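PDB 2YG9: DNA-3-methyladenine glycosidase II, putative from Deinococcus radiodurans, which is an all-helical member of the HhH-GPD superfamily of base excision DNA repair proteins and probably acts in DNA repair. Local coordinates for residues F62-V66 with V93-L98; Q139-I145 with L163-R169; R169-F173 with P202-S208. All blocks are in the same frame, centred on the assembly; numbering follows the deposited sequence.

Contact 1 of 3, residues F62-V66 with V93-L98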
loop_
_atom_site.group_PDB
_atom_site.type_symbol
_atom_site.label_atom_id
_atom_site.label_comp_id
_atom_site.label_asym_id
_atom_site.label_seq_id
_atom_site.Cartn_x
_atom_site.Cartn_y
_atom_site.Cartn_z
ATOM N N PHE A 62 7.953 -6.752 7.112
ATOM C CA PHE A 62 9.282 -6.346 6.686
ATOM C C PHE A 62 9.586 -6.758 5.237
ATOM O O PHE A 62 9.915 -5.932 4.404
ATOM C CB PHE A 62 10.380 -6.831 7.639
ATOM C CG PHE A 62 11.736 -6.437 7.185
ATOM C CD1 PHE A 62 12.162 -5.143 7.356
ATOM C CD2 PHE A 62 12.539 -7.324 6.474
ATOM C CE1 PHE A 62 13.415 -4.739 6.894
ATOM C CE2 PHE A 62 13.797 -6.948 6.018
ATOM C CZ PHE A 62 14.224 -5.633 6.207
ATOM N N GLY A 63 9.468 -8.042 4.949
ATOM C CA GLY A 63 9.647 -8.572 3.622
ATOM C C GLY A 63 8.733 -7.916 2.597
ATOM O O GLY A 63 9.178 -7.614 1.501
ATOM N N ARG A 64 7.457 -7.694 2.936
ATOM C CA ARG A 64 6.569 -7.001 2.002
ATOM C C ARG A 64 6.976 -5.563 1.758
ATOM O O ARG A 64 6.806 -5.078 0.637
ATOM C CB ARG A 64 5.119 -7.042 2.424
ATOM C CG ARG A 64 4.421 -8.424 2.215
ATOM C CD ARG A 64 4.199 -8.763 0.748
ATOM N NE ARG A 64 3.278 -7.815 0.111
ATOM C CZ ARG A 64 1.949 -7.810 0.268
ATOM N NH1 ARG A 64 1.339 -8.712 1.003
ATOM N NH2 ARG A 64 1.223 -6.888 -0.338
ATOM N N LEU A 65 7.503 -4.911 2.793
ATOM C CA LEU A 65 8.062 -3.566 2.660
ATOM C C LEU A 65 9.203 -3.589 1.656
ATOM O O LEU A 65 9.229 -2.775 0.728
ATOM C CB LEU A 65 8.503 -2.956 3.997
ATOM C CG LEU A 65 8.999 -1.493 3.832
ATOM C CD1 LEU A 65 7.950 -0.578 3.177
ATOM C CD2 LEU A 65 9.456 -0.981 5.159
ATOM N N VAL A 66 10.111 -4.540 1.825
ATOM C CA VAL A 66 11.282 -4.670 0.963
ATOM C C VAL A 66 10.842 -4.991 -0.460
ATOM O O VAL A 66 11.339 -4.384 -1.388
ATOM C CB VAL A 66 12.286 -5.741 1.491
ATOM C CG1 VAL A 66 13.311 -6.089 0.403
ATOM C CG2 VAL A 66 12.958 -5.255 2.767
ATOM N N VAL A 93 15.350 -12.388 3.124
ATOM C CA VAL A 93 14.808 -11.040 3.337
ATOM C C VAL A 93 14.354 -10.928 4.786
ATOM O O VAL A 93 13.173 -10.985 5.131
ATOM C CB VAL A 93 13.722 -10.664 2.315
ATOM C CG1 VAL A 93 13.277 -9.198 2.526
ATOM C CG2 VAL A 93 14.253 -10.896 0.894
ATOM N N VAL A 94 15.369 -10.761 5.626
ATOM C CA VAL A 94 15.235 -10.694 7.057
ATOM C C VAL A 94 16.191 -9.578 7.484
ATOM O O VAL A 94 17.311 -9.505 6.952
ATOM C CB VAL A 94 15.635 -12.065 7.683
ATOM C CG1 VAL A 94 15.576 -11.978 9.160
ATOM C CG2 VAL A 94 14.698 -13.214 7.155
ATOM N N PRO A 95 15.773 -8.700 8.407
ATOM C CA PRO A 95 16.584 -7.520 8.762
ATOM C C PRO A 95 18.061 -7.775 9.123
ATOM O O PRO A 95 18.954 -7.125 8.574
ATOM C CB PRO A 95 15.817 -6.920 9.939
ATOM C CG PRO A 95 14.397 -7.313 9.691
ATOM C CD PRO A 95 14.476 -8.692 9.113
ATOM N N ALA A 96 18.326 -8.714 10.006
ATOM C CA ALA A 96 19.697 -8.949 10.445
ATOM C C ALA A 96 20.524 -9.514 9.302
ATOM O O ALA A 96 21.689 -9.205 9.167
ATOM C CB ALA A 96 19.731 -9.896 11.676
ATOM N N ALA A 97 19.924 -10.357 8.479
ATOM C CA ALA A 97 20.623 -10.941 7.358
ATOM C C ALA A 97 20.980 -9.879 6.315
ATOM O O ALA A 97 22.120 -9.824 5.835
ATOM C CB ALA A 97 19.771 -12.087 6.737
ATOM N N LEU A 98 20.040 -8.999 5.993
ATOM C CA LEU A 98 20.265 -7.946 4.992
ATOM C C LEU A 98 21.356 -6.938 5.385
ATOM O O LEU A 98 21.987 -6.349 4.522
ATOM C CB LEU A 98 18.965 -7.191 4.693
ATOM C CG LEU A 98 18.008 -7.973 3.817
ATOM C CD1 LEU A 98 16.656 -7.276 3.683
ATOM C CD2 LEU A 98 18.647 -8.185 2.481
#
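G63 and V93 mark the closest backbone approach, with their CA atoms 5.7 Å apart; no hydrogen bond crosses between 62-66, within helix 61-71, and 93-98, where a loop runs into the short helix 95-98. V94 is the N-cap residue of that helix. V93 CG1 lies 3.8 Å from G63 CA, packing directly on the helix backbone. The same methyl meets V66 tip to tip, 3.7 Å from V66 CB.

The main side-chain feature is the F62 ring set against P95. P95 CG stands 3.6 Å from the F62 ring centroid and only 5° off the ring normal, a CH-pi contact over the middle of the face. F62 holds its CG anti to the backbone N (chi1 179°), which places the ring between P95 and its own helix. V66 CG2 lies on the opposite face, nearer the rim, so the ring is sandwiched between a proline of one segment and a valine of its own helix. At the rim, L98 CD1 approaches F62 CE2 to 3.7 Å, and V93 O lies in the ring plane.

F133 adds an edge-to-face ring contact to F62, while A122 and A123 of helix 113-127 touch it too. The arrangement is apolar helix packing, with a proline in the first turn of a short helix lying over an aromatic face, and it joins helices 61-71 and 95-98 in the all-helical HhH-GPD fold.

Contact 2 of 3, residues Q139-I145 with L163-R169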
loop_
_atom_site.group_PDB
_atom_site.type_symbol
_atom_site.label_atom_id
_atom_site.label_comp_id
_atom_site.label_asym_id
_atom_site.label_seq_id
_atom_site.Cartn_x
_atom_site.Cartn_y
_atom_site.Cartn_z
ATOM N N GLN A 139 -0.757 -0.840 16.279
ATOM C CA GLN A 139 -0.420 0.576 16.065
ATOM C C GLN A 139 -1.437 1.286 15.175
ATOM O O GLN A 139 -1.779 0.770 14.119
ATOM C CB GLN A 139 0.959 0.690 15.431
ATOM C CG GLN A 139 2.081 0.080 16.266
ATOM C CD GLN A 139 2.793 1.124 17.095
ATOM O OE1 GLN A 139 2.501 1.304 18.292
ATOM N NE2 GLN A 139 3.711 1.855 16.454
ATOM N N PRO A 140 -1.932 2.467 15.590
ATOM C CA PRO A 140 -2.772 3.266 14.690
ATOM C C PRO A 140 -2.067 3.595 13.391
ATOM O O PRO A 140 -0.844 3.788 13.390
ATOM C CB PRO A 140 -2.993 4.570 15.473
ATOM C CG PRO A 140 -2.829 4.224 16.851
ATOM C CD PRO A 140 -1.775 3.137 16.891
ATOM N N ASP A 141 -2.845 3.691 12.315
ATOM C CA ASP A 141 -2.351 3.990 10.953
ATOM C C ASP A 141 -1.296 5.095 10.966
ATOM O O ASP A 141 -0.195 4.962 10.421
ATOM C CB ASP A 141 -3.477 4.471 10.034
ATOM C CG ASP A 141 -4.464 3.406 9.669
ATOM O OD1 ASP A 141 -4.455 2.307 10.237
ATOM O OD2 ASP A 141 -5.307 3.694 8.785
ATOM N N GLU A 142 -1.645 6.210 11.582
ATOM C CA GLU A 142 -0.764 7.381 11.557
ATOM C C GLU A 142 0.593 7.199 12.228
ATOM O O GLU A 142 1.592 7.807 11.828
ATOM C CB GLU A 142 -1.514 8.580 12.139
ATOM C CG GLU A 142 -2.568 9.115 11.139
ATOM C CD GLU A 142 -1.933 9.677 9.881
ATOM O OE1 GLU A 142 -1.007 10.494 9.975
ATOM O OE2 GLU A 142 -2.371 9.324 8.780
ATOM N N LEU A 143 0.617 6.387 13.273
ATOM C CA LEU A 143 1.867 6.082 13.959
ATOM C C LEU A 143 2.760 5.174 13.100
ATOM O O LEU A 143 3.974 5.370 13.055
ATOM C CB LEU A 143 1.630 5.423 15.315
ATOM C CG LEU A 143 0.903 6.177 16.445
ATOM C CD1 LEU A 143 1.004 5.352 17.730
ATOM C CD2 LEU A 143 1.380 7.628 16.746
ATOM N N VAL A 144 2.164 4.175 12.432
ATOM C CA VAL A 144 2.911 3.354 11.467
ATOM C C VAL A 144 3.447 4.235 10.326
ATOM O O VAL A 144 4.620 4.171 9.943
ATOM C CB VAL A 144 2.050 2.188 10.932
ATOM C CG1 VAL A 144 2.834 1.309 9.876
ATOM C CG2 VAL A 144 1.514 1.335 12.121
ATOM N N ILE A 145 2.571 5.066 9.790
ATOM C CA ILE A 145 2.933 6.000 8.728
ATOM C C ILE A 145 4.122 6.853 9.128
ATOM O O ILE A 145 5.113 6.908 8.393
ATOM C CB ILE A 145 1.721 6.855 8.232
ATOM C CG1 ILE A 145 0.721 5.919 7.519
ATOM C CG2 ILE A 145 2.220 7.982 7.266
ATOM C CD1 ILE A 145 -0.718 6.471 7.337
ATOM N N LEU A 163 0.264 0.079 4.199
ATOM C CA LEU A 163 -0.878 -0.162 5.074
ATOM C C LEU A 163 -2.039 -0.810 4.337
ATOM O O LEU A 163 -2.611 -1.812 4.827
ATOM C CB LEU A 163 -1.356 1.166 5.702
ATOM C CG LEU A 163 -0.787 1.580 7.060
ATOM C CD1 LEU A 163 0.706 1.623 7.051
ATOM C CD2 LEU A 163 -1.374 2.942 7.416
ATOM N N LEU A 164 -2.383 -0.264 3.162
ATOM C CA LEU A 164 -3.539 -0.736 2.420
ATOM C C LEU A 164 -3.314 -2.126 1.831
ATOM O O LEU A 164 -4.112 -3.048 2.063
ATOM C CB LEU A 164 -3.947 0.278 1.356
ATOM C CG LEU A 164 -5.303 0.175 0.630
ATOM C CD1 LEU A 164 -5.538 1.555 -0.032
ATOM C CD2 LEU A 164 -5.375 -0.961 -0.429
ATOM N N PHE A 165 -2.215 -2.291 1.098
ATOM C CA PHE A 165 -1.973 -3.518 0.405
ATOM C C PHE A 165 -1.231 -4.580 1.208
ATOM O O PHE A 165 -1.537 -5.757 1.023
ATOM C CB PHE A 165 -1.275 -3.301 -0.924
ATOM C CG PHE A 165 -2.119 -2.625 -1.940
ATOM C CD1 PHE A 165 -3.112 -3.329 -2.620
ATOM C CD2 PHE A 165 -1.948 -1.290 -2.217
ATOM C CE1 PHE A 165 -3.891 -2.698 -3.592
ATOM C CE2 PHE A 165 -2.716 -0.668 -3.186
ATOM C CZ PHE A 165 -3.695 -1.365 -3.849
ATOM N N ALA A 166 -0.278 -4.222 2.059
ATOM C CA ALA A 166 0.480 -5.277 2.801
ATOM C C ALA A 166 -0.235 -5.644 4.093
ATOM O O ALA A 166 -0.491 -6.832 4.388
ATOM C CB ALA A 166 1.933 -4.846 3.095
ATOM N N LEU A 167 -0.600 -4.629 4.850
ATOM C CA LEU A 167 -1.192 -4.829 6.151
ATOM C C LEU A 167 -2.713 -5.005 6.037
ATOM O O LEU A 167 -3.345 -5.360 7.023
ATOM C CB LEU A 167 -0.838 -3.672 7.094
ATOM C CG LEU A 167 0.660 -3.368 7.261
ATOM C CD1 LEU A 167 0.930 -2.382 8.379
ATOM C CD2 LEU A 167 1.487 -4.662 7.397
ATOM N N ALA A 168 -3.269 -4.795 4.834
ATOM C CA ALA A 168 -4.746 -4.881 4.601
ATOM C C ALA A 168 -5.595 -4.045 5.557
ATOM O O ALA A 168 -6.728 -4.400 5.932
ATOM C CB ALA A 168 -5.202 -6.347 4.590
ATOM N N ARG A 169 -5.087 -2.877 5.910
ATOM C CA ARG A 169 -5.882 -1.974 6.705
ATOM C C ARG A 169 -7.034 -1.420 5.886
ATOM O O ARG A 169 -6.848 -1.123 4.714
ATOM C CB ARG A 169 -5.031 -0.882 7.251
ATOM C CG ARG A 169 -3.913 -1.426 8.046
ATOM C CD ARG A 169 -3.744 -0.694 9.251
ATOM N NE ARG A 169 -2.751 -1.304 10.155
ATOM C CZ ARG A 169 -2.265 -0.672 11.225
ATOM N NH1 ARG A 169 -2.616 0.587 11.463
ATOM N NH2 ARG A 169 -1.388 -1.271 12.018
#
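D141 and L163 make the closest backbone approach, CA to CA 7.3 Å, where the start of helix 141-149 faces the C-terminal part of helix 156-166 and the loop after it. Both segments belong to the HhH-GPD family region, and their contact is a buried helix packing with an arginine bridge along one side.

L163 supplies the apolar half by splitting its two methyls: CD1 lies 3.6 Å from V144 CG1, and CD2 lies 3.6 Å from I145 CD1. The I145 and L163 side chains meet at about a right angle, whereas those of V144 and L163 run past each other in opposite directions.

R169 supplies the polar half. Its chain bends at chi2, bringing the edge of the guanidinium to the backbone just before helix 141-149. D141 OD1 accepts from NH1 on its anti side in a salt bridge, close to the guanidinium plane, with the carboxylate turned 41° from that plane. V172 packs against D141.

Two guanidinium nitrogens converge end-on upon a single carbonyl oxygen: R169 NH1 and NH2 lie 2.8 and 3.0 Å from Q139 O, both in its carbonyl plane, with bent N-H...O angles of 141° and 134°.

Contact 3 of 3, residues R169-F173 with P202-S208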
loop_
_atom_site.group_PDB
_atom_site.type_symbol
_atom_site.label_atom_id
_atom_site.label_comp_id
_atom_site.label_asym_id
_atom_site.label_seq_id
_atom_site.Cartn_x
_atom_site.Cartn_y
_atom_site.Cartn_z
ATOM N N ARG A 169 -5.087 -2.877 5.910
ATOM C CA ARG A 169 -5.882 -1.974 6.705
ATOM C C ARG A 169 -7.034 -1.420 5.886
ATOM O O ARG A 169 -6.848 -1.123 4.714
ATOM C CB ARG A 169 -5.031 -0.882 7.251
ATOM C CG ARG A 169 -3.913 -1.426 8.046
ATOM C CD ARG A 169 -3.744 -0.694 9.251
ATOM N NE ARG A 169 -2.751 -1.304 10.155
ATOM C CZ ARG A 169 -2.265 -0.672 11.225
ATOM N NH1 ARG A 169 -2.616 0.587 11.463
ATOM N NH2 ARG A 169 -1.388 -1.271 12.018
ATOM N N PRO A 170 -8.238 -1.342 6.489
ATOM C CA PRO A 170 -9.470 -1.024 5.745
ATOM C C PRO A 170 -9.832 0.444 5.492
ATOM O O PRO A 170 -10.781 0.717 4.733
ATOM C CB PRO A 170 -10.531 -1.630 6.633
ATOM C CG PRO A 170 -10.026 -1.331 8.002
ATOM C CD PRO A 170 -8.546 -1.611 7.912
ATOM N N ASP A 171 -9.129 1.406 6.078
ATOM C CA ASP A 171 -9.631 2.747 6.077
ATOM C C ASP A 171 -8.585 3.793 5.643
ATOM O O ASP A 171 -8.379 4.824 6.306
ATOM C CB ASP A 171 -10.239 3.092 7.448
ATOM C CG ASP A 171 -11.096 4.319 7.384
ATOM O OD1 ASP A 171 -11.660 4.618 6.300
ATOM O OD2 ASP A 171 -11.197 5.019 8.391
ATOM N N VAL A 172 -7.947 3.513 4.510
ATOM C CA VAL A 172 -6.859 4.329 4.002
ATOM C C VAL A 172 -7.223 4.987 2.670
ATOM O O VAL A 172 -7.417 4.294 1.684
ATOM C CB VAL A 172 -5.600 3.493 3.745
ATOM C CG1 VAL A 172 -4.430 4.439 3.241
ATOM C CG2 VAL A 172 -5.162 2.677 5.021
ATOM N N PHE A 173 -7.308 6.309 2.651
ATOM C CA PHE A 173 -7.373 7.053 1.415
ATOM C C PHE A 173 -6.102 7.868 1.332
ATOM O O PHE A 173 -5.901 8.761 2.134
ATOM C CB PHE A 173 -8.583 7.980 1.349
ATOM C CG PHE A 173 -8.679 8.750 0.048
ATOM C CD1 PHE A 173 -9.222 8.166 -1.083
ATOM C CD2 PHE A 173 -8.172 10.024 -0.059
ATOM C CE1 PHE A 173 -9.255 8.847 -2.297
ATOM C CE2 PHE A 173 -8.253 10.720 -1.238
ATOM C CZ PHE A 173 -8.771 10.115 -2.365
ATOM N N PRO A 202 -15.774 3.751 7.453
ATOM C CA PRO A 202 -14.460 3.130 7.694
ATOM C C PRO A 202 -13.935 2.173 6.611
ATOM O O PRO A 202 -13.148 1.246 6.937
ATOM C CB PRO A 202 -14.714 2.344 8.974
ATOM C CG PRO A 202 -16.056 1.796 8.741
ATOM C CD PRO A 202 -16.832 2.964 8.109
ATOM N N TYR A 203 -14.291 2.444 5.344
ATOM C CA TYR A 203 -13.948 1.557 4.220
ATOM C C TYR A 203 -13.274 2.349 3.094
ATOM O O TYR A 203 -13.522 2.136 1.937
ATOM C CB TYR A 203 -15.200 0.830 3.697
ATOM C CG TYR A 203 -15.984 0.102 4.784
ATOM C CD1 TYR A 203 -15.447 -1.002 5.435
ATOM C CD2 TYR A 203 -17.262 0.547 5.171
ATOM C CE1 TYR A 203 -16.153 -1.653 6.456
ATOM C CE2 TYR A 203 -17.966 -0.102 6.170
ATOM C CZ TYR A 203 -17.411 -1.199 6.800
ATOM O OH TYR A 203 -18.137 -1.871 7.764
ATOM N N ARG A 204 -12.400 3.273 3.469
ATOM C CA ARG A 204 -11.689 4.087 2.463
ATOM C C ARG A 204 -10.720 3.277 1.624
ATOM O O ARG A 204 -10.453 3.642 0.480
ATOM C CB ARG A 204 -11.031 5.276 3.142
ATOM C CG ARG A 204 -12.006 6.417 3.259
ATOM C CD ARG A 204 -11.465 7.562 4.046
ATOM N NE ARG A 204 -11.265 7.256 5.471
ATOM C CZ ARG A 204 -10.888 8.171 6.350
ATOM N NH1 ARG A 204 -10.681 9.412 5.947
ATOM N NH2 ARG A 204 -10.731 7.857 7.629
ATOM N N SER A 205 -10.203 2.164 2.176
ATOM C CA SER A 205 -9.284 1.298 1.416
ATOM C C SER A 205 -10.003 0.637 0.249
ATOM O O SER A 205 -9.528 0.697 -0.858
ATOM C CB SER A 205 -8.630 0.199 2.290
ATOM O OG SER A 205 -7.774 0.773 3.256
ATOM N N LEU A 206 -11.149 0.012 0.487
ATOM C CA LEU A 206 -11.877 -0.618 -0.611
ATOM C C LEU A 206 -12.420 0.411 -1.599
ATOM O O LEU A 206 -12.405 0.147 -2.806
ATOM C CB LEU A 206 -12.997 -1.568 -0.098
ATOM C CG LEU A 206 -13.731 -2.438 -1.122
ATOM C CD1 LEU A 206 -12.775 -3.453 -1.799
ATOM C CD2 LEU A 206 -14.958 -3.147 -0.474
ATOM N N ALA A 207 -12.878 1.559 -1.103
ATOM C CA ALA A 207 -13.302 2.662 -1.990
ATOM C C ALA A 207 -12.125 3.020 -2.894
ATOM O O ALA A 207 -12.288 3.116 -4.065
ATOM C CB ALA A 207 -13.705 3.867 -1.206
ATOM N N SER A 208 -10.942 3.223 -2.306
ATOM C CA SER A 208 -9.718 3.495 -3.070
ATOM C C SER A 208 -9.483 2.413 -4.157
ATOM O O SER A 208 -9.241 2.725 -5.319
ATOM C CB SER A 208 -8.527 3.580 -2.121
ATOM O OG SER A 208 -8.550 4.756 -1.347
HETATM O O HOH W 1 -12.107 -0.990 3.080
#
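The carboxylate of D171 and the guanidinium of R204 meet side-on, with their planes 46° apart. R204 NE donates to D171 OD1 at 2.8 Å and NH2 to OD2 at 3.0 Å, one nitrogen to each oxygen, both nearly straight. Both oxygens lie in the guanidinium plane, yet the nitrogens approach from above the carboxylate plane. The bend of R204 at chi3 (-67°) helps bring NE and NH2 to face the acid together. The anti lone pair of OD1 also takes the backbone N-H of R204, at 3.2 Å, so this oxygen is held by two donors in the first turn of helix 204-219.

S205 holds the loop backbone. Its OG donates to R169 O at 2.6 Å and accepts from V172 N at 3.0 Å, bridging the backbone on each side of P170 and D171. The S205 N-H goes to P170 O at 3.0 Å from above the carbonyl plane, while a water donates to that same oxygen and accepts from L206 N. Further along, S208 OG bonds back to R204 O and lies obliquely 3.5 Å from F173 CD1.

The Y203 side chain lies about 4 Å from a bound nickel ion. Here a loop carboxylate and carbonyl receive N-H groups of a helix's first turn, a polar anchoring of the 169-173 connection to helix 204-219 in the HhH-GPD fold.

The three contacts follow one another along the chain without interleaving. Contacts 1 and 2 have centres 18 Å apart and touch where R64 of helix 61-71 reaches F165 O of helix 156-166, a weak hydrogen bond. Contacts 2 and 3, centred 11 Å apart, share R169: its guanidinium serves contact 2, and its carbonyl oxygen serves contact 3. L164 of helix 156-166 also packs on S205 of helix 204-219. Contacts 1 and 3 are about 26 Å apart between centres, on opposite sides of the chain's centre, and do not touch. Contact 2 thus connects the two flanks, and R169 ties helix 141-149 to helix 204-219.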